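Local coordinates for putative alpha/beta hydrolase fold protein (Candidatus Nitrososphaera gargensis, PDB 5A62) that probably acts as a carboxylesterase of the alpha/beta hydrolase fold, cleaving ester bonds by hydrolysis, at residues Lys127-Lys132 against Asp222-Leu227. Sequence-based numbering, arbitrary orientation.
Sequences KKFQEK and DVFMRL
F129 meets V223, F224 and L227, which lie on the first turns of helix 222-234. CD1, CE1 and CZ of its ring do the touching. F224 reaches it at the edge, with CZ of F129 3.7 Å from CZ of F224. The two ring planes are steeply inclined, at 82°, and the centroids lie 5.7 Å apart. CG1 of V223 also comes in at the edge, 4.0 Å from CE1 of F129. CD1 of L227 comes obliquely from above the plane, 3.8 Å from CE1 of F129.

The other methyl of L227, CD2, packs on the start of the loop. It lies 3.8 Å from O of K128 and 4.0 Å from CB of K127. The K127 chain runs past O of L227 with its CD. A bend at chi3 (57°) then leads to the amine, which makes a salt bridge with E230, one turn after L227.

R226 meets Q130 and K132. Its chain leaves the helix extended, then bends at chi3 (80°), which brings the guanidinium beside them. NH2 lies 3.6 Å from CG of Q130 and forms a salt bridge with D133, which also accepts a hydrogen bond from N of Q130. CE of K132 sits over one guanidinium face. NZ of K132 is 4.0 Å from NH1 of R226, a like-charge approach that the carboxylate of D133 may temper.

The contact joins the segments that follow two neighbouring parallel strands of the alpha/beta hydrolase sheet. The loop follows strand 116-122 and leads into helix 131-134. Helix 222-234 follows strand 212-218. F224 touches V217 of that strand, and also S99, in a probable nucleophile elbow, and H248.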
# COMPACT_ATOMS: atom_id res chain seq x y z
N LYS A 127 15.71 -2.40 -4.69
CA LYS A 127 14.80 -2.66 -5.77
C LYS A 127 13.35 -2.82 -5.32
O LYS A 127 13.04 -3.27 -4.21
CB LYS A 127 15.24 -3.93 -6.49
CG LYS A 127 16.56 -3.64 -7.19
CD LYS A 127 16.82 -4.42 -8.45
CE LYS A 127 15.72 -4.21 -9.47
NZ LYS A 127 16.07 -4.86 -10.75
N LYS A 128 12.47 -2.46 -6.23
CA LYS A 128 11.09 -2.86 -6.12
C LYS A 128 10.97 -4.35 -6.28
O LYS A 128 11.75 -5.02 -7.00
CB LYS A 128 10.26 -2.24 -7.24
CG LYS A 128 9.80 -0.88 -7.06
CD LYS A 128 8.64 -0.57 -8.08
CE LYS A 128 7.18 -0.95 -7.78
NZ LYS A 128 6.65 -0.61 -6.40
N PHE A 129 9.97 -4.92 -5.65
CA PHE A 129 9.66 -6.34 -5.82
C PHE A 129 8.89 -6.57 -7.10
O PHE A 129 8.18 -5.72 -7.58
CB PHE A 129 8.83 -6.86 -4.65
CG PHE A 129 9.60 -6.86 -3.36
CD1 PHE A 129 10.48 -7.86 -3.03
CD2 PHE A 129 9.45 -5.80 -2.45
CE1 PHE A 129 11.21 -7.83 -1.86
CE2 PHE A 129 10.16 -5.76 -1.27
CZ PHE A 129 11.04 -6.77 -0.97
N GLN A 130 9.05 -7.76 -7.63
CA GLN A 130 8.08 -8.25 -8.58
C GLN A 130 6.82 -8.66 -7.83
O GLN A 130 6.83 -9.09 -6.68
CB GLN A 130 8.70 -9.44 -9.34
CG GLN A 130 9.85 -9.05 -10.29
CD GLN A 130 9.47 -7.96 -11.32
OE1 GLN A 130 9.96 -6.83 -11.28
NE2 GLN A 130 8.57 -8.30 -12.23
N GLU A 131 5.67 -8.60 -8.50
CA GLU A 131 4.43 -9.02 -7.86
C GLU A 131 4.53 -10.42 -7.30
O GLU A 131 4.00 -10.68 -6.23
CB GLU A 131 3.20 -8.98 -8.83
CG GLU A 131 2.77 -7.60 -9.11
CD GLU A 131 1.53 -7.54 -10.02
OE1 GLU A 131 0.74 -8.50 -10.09
OE2 GLU A 131 1.46 -6.49 -10.58
N LYS A 132 5.15 -11.36 -8.04
CA LYS A 132 5.24 -12.69 -7.58
C LYS A 132 5.99 -12.78 -6.24
O LYS A 132 5.67 -13.62 -5.43
CB LYS A 132 5.92 -13.56 -8.67
CG LYS A 132 7.37 -13.21 -8.85
CD LYS A 132 8.18 -14.09 -9.80
CE LYS A 132 9.59 -13.49 -9.87
NZ LYS A 132 10.61 -14.37 -10.54
N ASP A 222 15.95 -16.68 -1.93
CA ASP A 222 15.95 -16.61 -3.36
C ASP A 222 15.56 -15.19 -3.82
O ASP A 222 16.10 -14.73 -4.82
CB ASP A 222 14.95 -17.63 -3.93
CG ASP A 222 15.41 -19.11 -3.77
OD1 ASP A 222 16.61 -19.40 -3.65
OD2 ASP A 222 14.52 -19.99 -3.75
N VAL A 223 14.59 -14.56 -3.17
CA VAL A 223 14.14 -13.27 -3.60
C VAL A 223 15.27 -12.26 -3.48
O VAL A 223 15.56 -11.51 -4.44
CB VAL A 223 12.88 -12.76 -2.90
CG1 VAL A 223 12.58 -11.30 -3.18
CG2 VAL A 223 11.67 -13.63 -3.30
N PHE A 224 15.87 -12.17 -2.30
CA PHE A 224 16.94 -11.16 -2.15
C PHE A 224 18.18 -11.50 -2.87
O PHE A 224 18.87 -10.61 -3.32
CB PHE A 224 17.14 -10.78 -0.66
CG PHE A 224 16.01 -9.95 -0.16
CD1 PHE A 224 15.89 -8.62 -0.55
CD2 PHE A 224 15.02 -10.49 0.60
CE1 PHE A 224 14.84 -7.85 -0.13
CE2 PHE A 224 13.96 -9.72 1.04
CZ PHE A 224 13.88 -8.39 0.68
N MET A 225 18.51 -12.78 -3.09
CA MET A 225 19.63 -13.11 -3.99
C MET A 225 19.42 -12.55 -5.35
O MET A 225 20.29 -11.97 -5.95
CB MET A 225 19.87 -14.62 -4.09
CG MET A 225 20.55 -15.19 -2.87
SD MET A 225 22.30 -14.82 -2.75
CE MET A 225 22.93 -15.96 -3.99
N ARG A 226 18.21 -12.72 -5.86
CA ARG A 226 17.91 -12.26 -7.20
C ARG A 226 17.98 -10.71 -7.25
O ARG A 226 18.60 -10.10 -8.15
CB ARG A 226 16.56 -12.74 -7.65
CG ARG A 226 16.33 -12.44 -9.14
CD ARG A 226 14.87 -12.62 -9.56
NE ARG A 226 14.09 -11.45 -9.16
CZ ARG A 226 13.06 -11.41 -8.30
NH1 ARG A 226 12.64 -12.44 -7.65
NH2 ARG A 226 12.45 -10.24 -8.17
N LEU A 227 17.34 -10.03 -6.30
CA LEU A 227 17.36 -8.59 -6.30
C LEU A 227 18.73 -8.00 -6.08
O LEU A 227 19.02 -6.99 -6.70
CB LEU A 227 16.34 -8.09 -5.28
CG LEU A 227 14.87 -8.38 -5.52
CD1 LEU A 227 14.04 -7.93 -4.34
CD2 LEU A 227 14.35 -7.77 -6.78